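Local coordinates for putative P450-like enzyme (Streptomyces himastatinicus ATCC 53653, PDB 5Z9J), which probably acts as a heme-dependent monooxygenase of the cytochrome P450 family, activating molecular oxygen at a cysteine-ligated iron, at residues E10-H15 against K165-E170; F16-K21 against R279-I284; Q34-Y39 against T300-D305. All blocks are in the same frame, centred on the assembly; numbering follows the deposited sequence.

Interaction 1. Residues E10-H15 against K165-E170. With TAM (tris(hydroxyethyl)aminomethane), chain F.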
loop_
_atom_site.group_PDB
_atom_site.type_symbol
_atom_site.label_atom_id
_atom_site.label_comp_id
_atom_site.label_asym_id
_atom_site.label_seq_id
_atom_site.Cartn_x
_atom_site.Cartn_y
_atom_site.Cartn_z
ATOM N N GLU A 10 -19.172 -6.745 -1.303
ATOM C CA GLU A 10 -18.575 -7.981 -1.832
ATOM C C GLU A 10 -17.055 -8.064 -1.600
ATOM O O GLU A 10 -16.239 -7.940 -2.532
ATOM C CB GLU A 10 -18.870 -8.119 -3.332
ATOM C CG GLU A 10 -20.327 -8.514 -3.676
ATOM C CD GLU A 10 -20.832 -9.766 -2.982
ATOM O OE1 GLU A 10 -20.027 -10.671 -2.666
ATOM O OE2 GLU A 10 -22.066 -9.852 -2.796
ATOM N N PHE A 11 -16.677 -8.308 -0.351
ATOM C CA PHE A 11 -15.263 -8.428 -0.003
ATOM C C PHE A 11 -14.638 -9.688 -0.617
ATOM O O PHE A 11 -15.339 -10.672 -0.933
ATOM C CB PHE A 11 -15.077 -8.498 1.530
ATOM C CG PHE A 11 -15.767 -7.406 2.304
ATOM C CD1 PHE A 11 -15.279 -6.122 2.292
ATOM C CD2 PHE A 11 -16.875 -7.690 3.107
ATOM C CE1 PHE A 11 -15.898 -5.110 3.028
ATOM C CE2 PHE A 11 -17.483 -6.687 3.846
ATOM C CZ PHE A 11 -16.980 -5.388 3.795
ATOM N N HIS A 12 -13.311 -9.693 -0.693
ATOM C CA HIS A 12 -12.573 -10.944 -0.910
ATOM C C HIS A 12 -13.116 -11.992 0.051
ATOM O O HIS A 12 -13.292 -11.694 1.224
ATOM C CB HIS A 12 -11.096 -10.758 -0.618
ATOM C CG HIS A 12 -10.230 -11.843 -1.164
ATOM N ND1 HIS A 12 -10.166 -13.101 -0.595
ATOM C CD2 HIS A 12 -9.336 -11.838 -2.181
ATOM C CE1 HIS A 12 -9.316 -13.839 -1.285
ATOM N NE2 HIS A 12 -8.794 -13.094 -2.244
ATOM N N PRO A 13 -13.388 -13.206 -0.451
ATOM C CA PRO A 13 -13.972 -14.266 0.390
ATOM C C PRO A 13 -13.058 -14.664 1.549
ATOM O O PRO A 13 -13.532 -15.171 2.562
ATOM C CB PRO A 13 -14.169 -15.429 -0.578
ATOM C CG PRO A 13 -13.342 -15.108 -1.801
ATOM C CD PRO A 13 -13.246 -13.609 -1.866
ATOM N N GLY A 14 -11.762 -14.442 1.406
ATOM C CA GLY A 14 -10.830 -14.739 2.477
ATOM C C GLY A 14 -10.850 -13.738 3.624
ATOM O O GLY A 14 -10.260 -14.000 4.677
ATOM N N HIS A 15 -11.481 -12.576 3.423
ATOM C CA HIS A 15 -11.431 -11.526 4.442
ATOM C C HIS A 15 -12.571 -11.608 5.448
ATOM O O HIS A 15 -13.417 -10.717 5.513
ATOM C CB HIS A 15 -11.448 -10.160 3.823
ATOM C CG HIS A 15 -10.255 -9.895 2.955
ATOM N ND1 HIS A 15 -10.121 -8.753 2.200
ATOM C CD2 HIS A 15 -9.154 -10.642 2.701
ATOM C CE1 HIS A 15 -8.975 -8.791 1.543
ATOM N NE2 HIS A 15 -8.377 -9.939 1.810
ATOM N N LYS A 165 -4.340 -14.014 -7.806
ATOM C CA LYS A 165 -4.143 -15.456 -7.771
ATOM C C LYS A 165 -2.781 -15.779 -7.146
ATOM O O LYS A 165 -2.084 -16.688 -7.586
ATOM C CB LYS A 165 -4.259 -16.058 -9.177
ATOM N N PHE A 166 -2.435 -15.051 -6.087
ATOM C CA PHE A 166 -1.271 -15.373 -5.282
ATOM C C PHE A 166 -1.709 -16.383 -4.219
ATOM O O PHE A 166 -0.886 -17.111 -3.646
ATOM C CB PHE A 166 -0.690 -14.113 -4.633
ATOM N N GLU A 167 -3.023 -16.409 -3.973
ATOM C CA GLU A 167 -3.637 -17.237 -2.927
ATOM C C GLU A 167 -4.095 -18.586 -3.463
ATOM O O GLU A 167 -4.741 -19.364 -2.759
ATOM C CB GLU A 167 -4.825 -16.505 -2.280
ATOM C CG GLU A 167 -6.143 -16.535 -3.074
ATOM C CD GLU A 167 -6.450 -15.225 -3.793
ATOM O OE1 GLU A 167 -5.513 -14.581 -4.303
ATOM O OE2 GLU A 167 -7.637 -14.842 -3.850
ATOM N N SER A 168 -3.795 -18.837 -4.729
ATOM C CA SER A 168 -3.956 -20.157 -5.307
ATOM C C SER A 168 -2.632 -20.898 -5.165
ATOM O O SER A 168 -1.577 -20.270 -5.148
ATOM C CB SER A 168 -4.380 -20.077 -6.776
ATOM O OG SER A 168 -5.476 -19.200 -6.956
ATOM N N PRO A 169 -2.679 -22.231 -5.031
ATOM C CA PRO A 169 -1.429 -23.001 -5.032
ATOM C C PRO A 169 -0.716 -22.931 -6.386
ATOM O O PRO A 169 -1.368 -22.905 -7.431
ATOM C CB PRO A 169 -1.893 -24.424 -4.711
ATOM C CG PRO A 169 -3.336 -24.456 -5.087
ATOM C CD PRO A 169 -3.870 -23.083 -4.861
ATOM N N GLU A 170 0.611 -22.870 -6.362
ATOM C CA GLU A 170 1.377 -22.768 -7.598
ATOM C C GLU A 170 2.452 -23.846 -7.671
ATOM O O GLU A 170 3.229 -24.032 -6.734
ATOM C CB GLU A 170 2.006 -21.378 -7.725
HETATM C C TAM F . -6.808 -17.203 4.302
HETATM C C1 TAM F . -7.427 -18.186 5.376
HETATM C C2 TAM F . -7.853 -16.740 3.271
HETATM C C3 TAM F . -6.182 -15.974 5.022
HETATM C C4 TAM F . -8.946 -18.030 5.502
HETATM C C5 TAM F . -7.166 -15.816 2.278
HETATM C C6 TAM F . -7.115 -15.280 6.040
HETATM N N TAM F . -5.726 -17.868 3.584
HETATM O O4 TAM F . -9.609 -18.952 4.657
HETATM O O5 TAM F . -5.829 -16.314 2.089
HETATM O O6 TAM F . -8.160 -14.635 5.343
#
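Glu167, midway along 165-170, meets His12 of the N-terminal loop in a single carboxylate-imidazole hydrogen bond. The first torsion of Glu167 (80°) sets CG between the backbone N and the carbonyl carbon, and a bend at the second carries the carboxylate across to the histidine. His12 NE2 donates to Glu167 OE2 at 2.6 Å, but the bond is bent (141°), and the donor lies above the carboxylate plane rather than within it. OE2 stays near the imidazole plane, displaced toward the CE1 edge, 3.2 Å from His12 CE1. The loop carrying 165-170 joins helices 147-163 and 172-202, the F and G helices of the P450 fold, so the bond ties the F-G loop to the chain's N-terminal region. At the other ring nitrogen, Gly14 N donates to His12 ND1 at 2.9 Å, nearly in the ring plane; with both nitrogens engaged, the imidazole is held against rotation. Gly14 lies within a type I turn from His12 to His15, closed by the backbone hydrogen bond from His15 N to His12 O at 3.0 Å. Beyond Glu167 the chain turns away through Ser168 to Pro169, which packs on Leu33, and Glu170, whose carbonyl accepts a weak hydrogen bond from Gln175 NE2.

Interaction 2. Residues F16-K21 against R279-I284. With TAM (tris(hydroxyethyl)aminomethane), chain F.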
loop_
_atom_site.group_PDB
_atom_site.type_symbol
_atom_site.label_atom_id
_atom_site.label_comp_id
_atom_site.label_asym_id
_atom_site.label_seq_id
_atom_site.Cartn_x
_atom_site.Cartn_y
_atom_site.Cartn_z
ATOM N N PHE A 16 -12.545 -12.662 6.245
ATOM C CA PHE A 16 -13.621 -12.920 7.187
ATOM C C PHE A 16 -13.819 -11.764 8.182
ATOM O O PHE A 16 -14.941 -11.569 8.701
ATOM C CB PHE A 16 -13.353 -14.248 7.947
ATOM C CG PHE A 16 -12.041 -14.264 8.697
ATOM C CD1 PHE A 16 -11.961 -13.755 9.972
ATOM C CD2 PHE A 16 -10.882 -14.760 8.101
ATOM C CE1 PHE A 16 -10.764 -13.741 10.633
ATOM C CE2 PHE A 16 -9.686 -14.766 8.771
ATOM C CZ PHE A 16 -9.622 -14.243 10.021
ATOM N N TRP A 17 -12.752 -11.051 8.530
ATOM C CA TRP A 17 -12.883 -9.979 9.521
ATOM C C TRP A 17 -13.775 -8.831 9.042
ATOM O O TRP A 17 -14.357 -8.111 9.849
ATOM C CB TRP A 17 -11.515 -9.466 9.942
ATOM C CG TRP A 17 -10.667 -8.938 8.782
ATOM C CD1 TRP A 17 -10.600 -7.657 8.341
ATOM C CD2 TRP A 17 -9.788 -9.702 7.934
ATOM N NE1 TRP A 17 -9.735 -7.558 7.273
ATOM C CE2 TRP A 17 -9.229 -8.799 7.002
ATOM C CE3 TRP A 17 -9.414 -11.054 7.880
ATOM C CZ2 TRP A 17 -8.311 -9.212 6.023
ATOM C CZ3 TRP A 17 -8.502 -11.462 6.885
ATOM C CH2 TRP A 17 -7.967 -10.537 5.975
ATOM N N MET A 18 -13.844 -8.628 7.716
ATOM C CA MET A 18 -14.740 -7.632 7.134
ATOM C C MET A 18 -16.232 -7.972 7.247
ATOM O O MET A 18 -17.083 -7.091 7.121
ATOM C CB MET A 18 -14.368 -7.411 5.651
ATOM C CG MET A 18 -12.935 -6.914 5.514
ATOM S SD MET A 18 -12.619 -5.394 6.453
ATOM C CE MET A 18 -13.854 -4.319 5.711
ATOM N N ARG A 19 -16.540 -9.249 7.463
ATOM C CA ARG A 19 -17.906 -9.720 7.663
ATOM C C ARG A 19 -18.237 -9.951 9.145
ATOM O O ARG A 19 -19.189 -10.660 9.466
ATOM C CB ARG A 19 -18.141 -10.991 6.836
ATOM C CG ARG A 19 -17.964 -10.748 5.315
ATOM C CD ARG A 19 -18.095 -12.016 4.456
ATOM N NE ARG A 19 -17.978 -11.712 3.020
ATOM C CZ ARG A 19 -16.859 -11.664 2.286
ATOM N NH1 ARG A 19 -15.652 -11.870 2.811
ATOM N NH2 ARG A 19 -16.960 -11.380 0.997
ATOM N N GLY A 20 -17.421 -9.391 10.036
ATOM C CA GLY A 20 -17.696 -9.443 11.458
ATOM C C GLY A 20 -17.486 -10.800 12.115
ATOM O O GLY A 20 -18.148 -11.107 13.120
ATOM N N LYS A 21 -16.615 -11.630 11.537
ATOM C CA LYS A 21 -16.294 -12.947 12.095
ATOM C C LYS A 21 -14.974 -12.981 12.863
ATOM O O LYS A 21 -13.937 -12.570 12.367
ATOM C CB LYS A 21 -16.222 -13.997 10.982
ATOM C CG LYS A 21 -16.009 -15.426 11.512
ATOM C CD LYS A 21 -15.432 -16.350 10.418
ATOM C CE LYS A 21 -14.527 -17.459 11.000
ATOM N NZ LYS A 21 -13.472 -17.851 9.969
ATOM N N ARG A 279 -7.818 1.435 9.772
ATOM C CA ARG A 279 -8.000 0.322 10.704
ATOM C C ARG A 279 -9.053 -0.638 10.160
ATOM O O ARG A 279 -8.782 -1.824 9.998
ATOM C CB ARG A 279 -8.400 0.845 12.073
ATOM C CG ARG A 279 -8.460 -0.272 13.102
ATOM C CD ARG A 279 -9.159 0.264 14.320
ATOM N NE ARG A 279 -10.548 0.669 14.120
ATOM C CZ ARG A 279 -11.591 -0.168 14.149
ATOM N NH1 ARG A 279 -11.395 -1.481 14.323
ATOM N NH2 ARG A 279 -12.823 0.300 13.987
ATOM N N TYR A 280 -10.176 -0.046 9.736
ATOM C CA TYR A 280 -11.426 -0.737 9.405
ATOM C C TYR A 280 -11.443 -1.432 8.047
ATOM O O TYR A 280 -12.075 -2.487 7.872
ATOM C CB TYR A 280 -12.585 0.280 9.505
ATOM C CG TYR A 280 -13.953 -0.255 9.225
ATOM C CD1 TYR A 280 -14.735 -0.755 10.255
ATOM C CD2 TYR A 280 -14.468 -0.274 7.921
ATOM C CE1 TYR A 280 -15.984 -1.253 10.015
ATOM C CE2 TYR A 280 -15.748 -0.771 7.674
ATOM C CZ TYR A 280 -16.495 -1.257 8.746
ATOM O OH TYR A 280 -17.749 -1.773 8.586
ATOM N N MET A 281 -10.763 -0.845 7.061
ATOM C CA MET A 281 -10.705 -1.425 5.744
ATOM C C MET A 281 -9.286 -1.171 5.230
ATOM O O MET A 281 -9.026 -0.156 4.577
ATOM C CB MET A 281 -11.798 -0.808 4.836
ATOM C CG MET A 281 -11.956 -1.435 3.395
ATOM S SD MET A 281 -13.324 -0.660 2.466
ATOM C CE MET A 281 -14.632 -1.029 3.628
ATOM N N SER A 282 -8.379 -2.090 5.570
ATOM C CA SER A 282 -6.971 -1.826 5.525
ATOM C C SER A 282 -6.476 -2.032 4.090
ATOM O O SER A 282 -6.498 -3.162 3.603
ATOM C CB SER A 282 -6.268 -2.726 6.554
ATOM O OG SER A 282 -6.893 -2.578 7.853
ATOM N N PRO A 283 -6.072 -0.945 3.397
ATOM C CA PRO A 283 -5.603 -1.136 2.009
ATOM C C PRO A 283 -4.555 -2.225 1.840
ATOM O O PRO A 283 -4.579 -3.020 0.879
ATOM C CB PRO A 283 -5.030 0.252 1.636
ATOM C CG PRO A 283 -5.788 1.198 2.426
ATOM C CD PRO A 283 -6.083 0.486 3.763
ATOM N N ILE A 284 -3.607 -2.259 2.762
ATOM C CA ILE A 284 -2.736 -3.430 2.887
ATOM C C ILE A 284 -3.258 -4.182 4.132
ATOM O O ILE A 284 -3.180 -3.708 5.274
ATOM C CB ILE A 284 -1.263 -3.065 3.040
ATOM C CG1 ILE A 284 -0.751 -2.319 1.789
ATOM C CG2 ILE A 284 -0.411 -4.284 3.231
ATOM C CD1 ILE A 284 -0.737 -3.153 0.503
HETATM C C TAM F . -6.808 -17.203 4.302
HETATM C C1 TAM F . -7.427 -18.186 5.376
HETATM C C2 TAM F . -7.853 -16.740 3.271
HETATM C C3 TAM F . -6.182 -15.974 5.022
HETATM C C4 TAM F . -8.946 -18.030 5.502
HETATM C C5 TAM F . -7.166 -15.816 2.278
HETATM C C6 TAM F . -7.115 -15.280 6.040
HETATM N N TAM F . -5.726 -17.868 3.584
HETATM O O4 TAM F . -9.609 -18.952 4.657
HETATM O O5 TAM F . -5.829 -16.314 2.089
HETATM O O6 TAM F . -8.160 -14.635 5.343
HETATM O O HOH W 1 -9.371 -4.855 6.632
#
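Three successive torsions near -60° curl the Met18 side chain so that its thioether and methyl end lie against Tyr280 and Met281, whereas the Met281 side chain runs extended from its backbone N (first torsion -174°) and bends at the last torsion. The two methionines cross at about a right angle, with Met18 CE 4.0 Å from Met281 CE. Met18 SD lies 3.3 Å from Tyr280 O, and its methyl is equally near that carbonyl, which accepts a hydrogen bond from Arg317 NH2. The same methyl approaches the tyrosine ring obliquely, with Met18 CE 4.5 Å from Tyr280 CE2. A water forms a second link: it accepts from Trp17 NE1 at 2.8 Å, in the indole plane, and from Ser282 N at 3.1 Å, satisfying two N-H groups in a buried setting. A short 3-10 segment, 16-18, carries Trp17 and Met18, and the Phe16 ring has Trp17 CE3 over its centre; both aromatics belong to the pocket holding tris(hydroxyethyl)aminomethane. Arg279 is the arginine of the ExxR motif of P450 helix K, salt-bridged to Glu276, and Met281 is where the chain leaves that helix. The contact thus seats the loop preceding strand 27-30 against the end of helix 270-280, while Tyr280 and Met281 also pack on Cys252 of helix 240-255 before the chain runs on to strand 287-291.

Interaction 3. Residues Q34-Y39 against T300-D305. With TAM (tris(hydroxyethyl)aminomethane), chain F.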
loop_
_atom_site.group_PDB
_atom_site.type_symbol
_atom_site.label_atom_id
_atom_site.label_comp_id
_atom_site.label_asym_id
_atom_site.label_seq_id
_atom_site.Cartn_x
_atom_site.Cartn_y
_atom_site.Cartn_z
ATOM N N GLN A 34 0.408 -24.231 1.908
ATOM C CA GLN A 34 1.624 -24.495 2.665
ATOM C C GLN A 34 2.163 -23.214 3.317
ATOM O O GLN A 34 3.338 -22.874 3.175
ATOM C CB GLN A 34 2.676 -25.122 1.756
ATOM C CG GLN A 34 3.268 -26.406 2.284
ATOM C CD GLN A 34 3.831 -27.267 1.175
ATOM O OE1 GLN A 34 3.395 -27.180 0.028
ATOM N NE2 GLN A 34 4.788 -28.122 1.512
ATOM N N LEU A 35 1.301 -22.534 4.067
ATOM C CA LEU A 35 1.694 -21.326 4.767
ATOM C C LEU A 35 0.939 -21.201 6.077
ATOM O O LEU A 35 -0.079 -21.876 6.285
ATOM C CB LEU A 35 1.459 -20.070 3.903
ATOM C CG LEU A 35 0.104 -19.780 3.243
ATOM C CD1 LEU A 35 -0.876 -19.200 4.244
ATOM C CD2 LEU A 35 0.257 -18.838 1.990
ATOM N N TRP A 36 1.435 -20.304 6.931
ATOM C CA TRP A 36 0.866 -20.050 8.241
ATOM C C TRP A 36 0.197 -18.684 8.214
ATOM O O TRP A 36 0.614 -17.801 7.437
ATOM C CB TRP A 36 1.950 -20.118 9.332
ATOM C CG TRP A 36 2.640 -21.464 9.486
ATOM C CD1 TRP A 36 3.646 -21.981 8.704
ATOM C CD2 TRP A 36 2.377 -22.452 10.494
ATOM N NE1 TRP A 36 3.996 -23.228 9.147
ATOM C CE2 TRP A 36 3.246 -23.537 10.257
ATOM C CE3 TRP A 36 1.486 -22.521 11.575
ATOM C CZ2 TRP A 36 3.252 -24.683 11.056
ATOM C CZ3 TRP A 36 1.492 -23.664 12.370
ATOM C CH2 TRP A 36 2.368 -24.723 12.112
ATOM N N ASN A 37 -0.887 -18.561 8.995
ATOM C CA ASN A 37 -1.687 -17.346 9.176
ATOM C C ASN A 37 -1.699 -16.859 10.628
ATOM O O ASN A 37 -1.922 -17.662 11.524
ATOM C CB ASN A 37 -3.149 -17.584 8.726
ATOM C CG ASN A 37 -3.286 -17.905 7.236
ATOM O OD1 ASN A 37 -2.979 -17.071 6.406
ATOM N ND2 ASN A 37 -3.757 -19.098 6.904
ATOM N N VAL A 38 -1.480 -15.563 10.860
ATOM C CA VAL A 38 -1.639 -14.936 12.198
ATOM C C VAL A 38 -2.722 -13.851 12.146
ATOM O O VAL A 38 -2.637 -12.944 11.296
ATOM C CB VAL A 38 -0.320 -14.265 12.690
ATOM C CG1 VAL A 38 -0.465 -13.681 14.107
ATOM C CG2 VAL A 38 0.797 -15.233 12.674
ATOM N N TYR A 39 -3.709 -13.890 13.037
ATOM C CA TYR A 39 -4.814 -12.912 13.001
ATOM C C TYR A 39 -4.909 -11.992 14.270
ATOM O O TYR A 39 -5.672 -11.004 14.281
ATOM C CB TYR A 39 -6.151 -13.624 12.832
ATOM C CG TYR A 39 -6.217 -14.597 11.684
ATOM C CD1 TYR A 39 -6.116 -14.176 10.359
ATOM C CD2 TYR A 39 -6.431 -15.932 11.919
ATOM C CE1 TYR A 39 -6.185 -15.084 9.321
ATOM C CE2 TYR A 39 -6.509 -16.840 10.883
ATOM C CZ TYR A 39 -6.379 -16.404 9.583
ATOM O OH TYR A 39 -6.453 -17.305 8.547
ATOM N N THR A 300 1.620 -21.633 19.519
ATOM C CA THR A 300 1.692 -22.503 18.348
ATOM C C THR A 300 3.127 -22.472 17.859
ATOM O O THR A 300 3.712 -21.394 17.723
ATOM C CB THR A 300 0.717 -22.044 17.198
ATOM O OG1 THR A 300 -0.627 -22.011 17.688
ATOM C CG2 THR A 300 0.757 -22.987 16.020
ATOM N N VAL A 301 3.698 -23.649 17.607
ATOM C CA VAL A 301 5.090 -23.719 17.207
ATOM C C VAL A 301 5.187 -23.600 15.676
ATOM O O VAL A 301 4.585 -24.363 14.925
ATOM C CB VAL A 301 5.770 -25.027 17.668
ATOM C CG1 VAL A 301 7.224 -25.078 17.196
ATOM C CG2 VAL A 301 5.714 -25.182 19.200
ATOM N N ILE A 302 5.965 -22.646 15.212
ATOM C CA ILE A 302 6.132 -22.523 13.759
ATOM C C ILE A 302 7.582 -22.857 13.410
ATOM O O ILE A 302 8.520 -22.278 13.967
ATOM C CB ILE A 302 5.751 -21.141 13.266
ATOM C CG1 ILE A 302 4.288 -20.864 13.601
ATOM C CG2 ILE A 302 6.015 -21.028 11.723
ATOM C CD1 ILE A 302 3.894 -19.439 13.525
ATOM N N PRO A 303 7.768 -23.856 12.542
ATOM C CA PRO A 303 9.135 -24.262 12.222
ATOM C C PRO A 303 9.914 -23.156 11.510
ATOM O O PRO A 303 9.356 -22.149 11.099
ATOM C CB PRO A 303 8.948 -25.484 11.298
ATOM C CG PRO A 303 7.546 -25.995 11.605
ATOM C CD PRO A 303 6.757 -24.751 11.946
ATOM N N LYS A 304 11.222 -23.369 11.453
ATOM C CA LYS A 304 12.174 -22.658 10.626
ATOM C C LYS A 304 11.688 -22.601 9.176
ATOM O O LYS A 304 10.918 -23.445 8.750
ATOM C CB LYS A 304 13.539 -23.376 10.703
ATOM C CG LYS A 304 14.745 -22.581 10.196
ATOM C CD LYS A 304 16.041 -23.426 10.170
ATOM C CE LYS A 304 15.917 -24.702 9.333
ATOM N NZ LYS A 304 17.203 -25.458 9.200
ATOM N N ASP A 305 12.087 -21.565 8.453
ATOM C CA ASP A 305 11.869 -21.469 7.006
ATOM C C ASP A 305 10.424 -21.624 6.536
ATOM O O ASP A 305 10.170 -22.282 5.531
ATOM C CB ASP A 305 12.722 -22.520 6.293
ATOM C CG ASP A 305 14.189 -22.400 6.630
ATOM O OD1 ASP A 305 14.633 -21.274 6.915
ATOM O OD2 ASP A 305 14.914 -23.423 6.582
HETATM C C TAM F . -6.808 -17.203 4.302
HETATM C C1 TAM F . -7.427 -18.186 5.376
HETATM C C2 TAM F . -7.853 -16.740 3.271
HETATM C C3 TAM F . -6.182 -15.974 5.022
HETATM C C4 TAM F . -8.946 -18.030 5.502
HETATM C C5 TAM F . -7.166 -15.816 2.278
HETATM C C6 TAM F . -7.115 -15.280 6.040
HETATM N N TAM F . -5.726 -17.868 3.584
HETATM O O4 TAM F . -9.609 -18.952 4.657
HETATM O O5 TAM F . -5.829 -16.314 2.089
HETATM O O6 TAM F . -8.160 -14.635 5.343
#
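Strand 35-38 belongs to the mixed five-stranded sheet of the P450 fold, and strand 300-302 to the small two-stranded hairpin beside it; Trp36 bridges the two against Ile302. The strands run roughly antiparallel at 138°, but their axes come no closer than 10.0 Å, so a side chain rather than a backbone ladder fills the gap. Trp36 has CG beside its backbone N (chi1 -62°), which sends the indole across to the hairpin, and the hydrogen bond from NE1 to Gln306 OE1 helps fix its rotation. Along the far end of the six-membered ring, Trp36 CZ3 lies 3.8 Å from Thr300 CG2 and Trp36 CH2 3.6 Å from Val301 O. Pro303 crosses the indole at about a right angle, with its CD 3.6 Å from Trp36 CZ2. Asn37, next along the strand, points away from the hairpin, and with Tyr39 it lines the pocket of the bound tris(hydroxyethyl)aminomethane; Asn37 ND2 and Tyr39 OH both hydrogen-bond to the carboxylate of Asp28. Tyr29 and Val27 of the adjoining strand also pack on Trp36. Ile302 lies over one face of the indole with both branches: CG1 is 3.8 Å from Trp36 CE3, while CG2 makes a CH-pi contact, 3.8 Å from the centroid of the five-membered ring of Trp36 and only 4° from its normal.

In the fold
From the N terminus, the chain supplies the first segments of all three contacts, 10-15, 16-21 and 34-39, before any of their partners, and these follow in the same order, so every pair of contacts crosses and none nests. Interaction 1 closes a loop of about 150 residues at the F-G connection. Interactions 2 and 3 close loops of about 260, at the end of helix 270-280 and at the hairpin beyond it. Interactions 1 and 2 also meet directly, since Arg19 donates to the carbonyls of Phe11 and His12; Phe16 touches Tyr39, joining interactions 2 and 3. All three border the bound amino-alcohol, where the N-terminal region meets the mixed sheet.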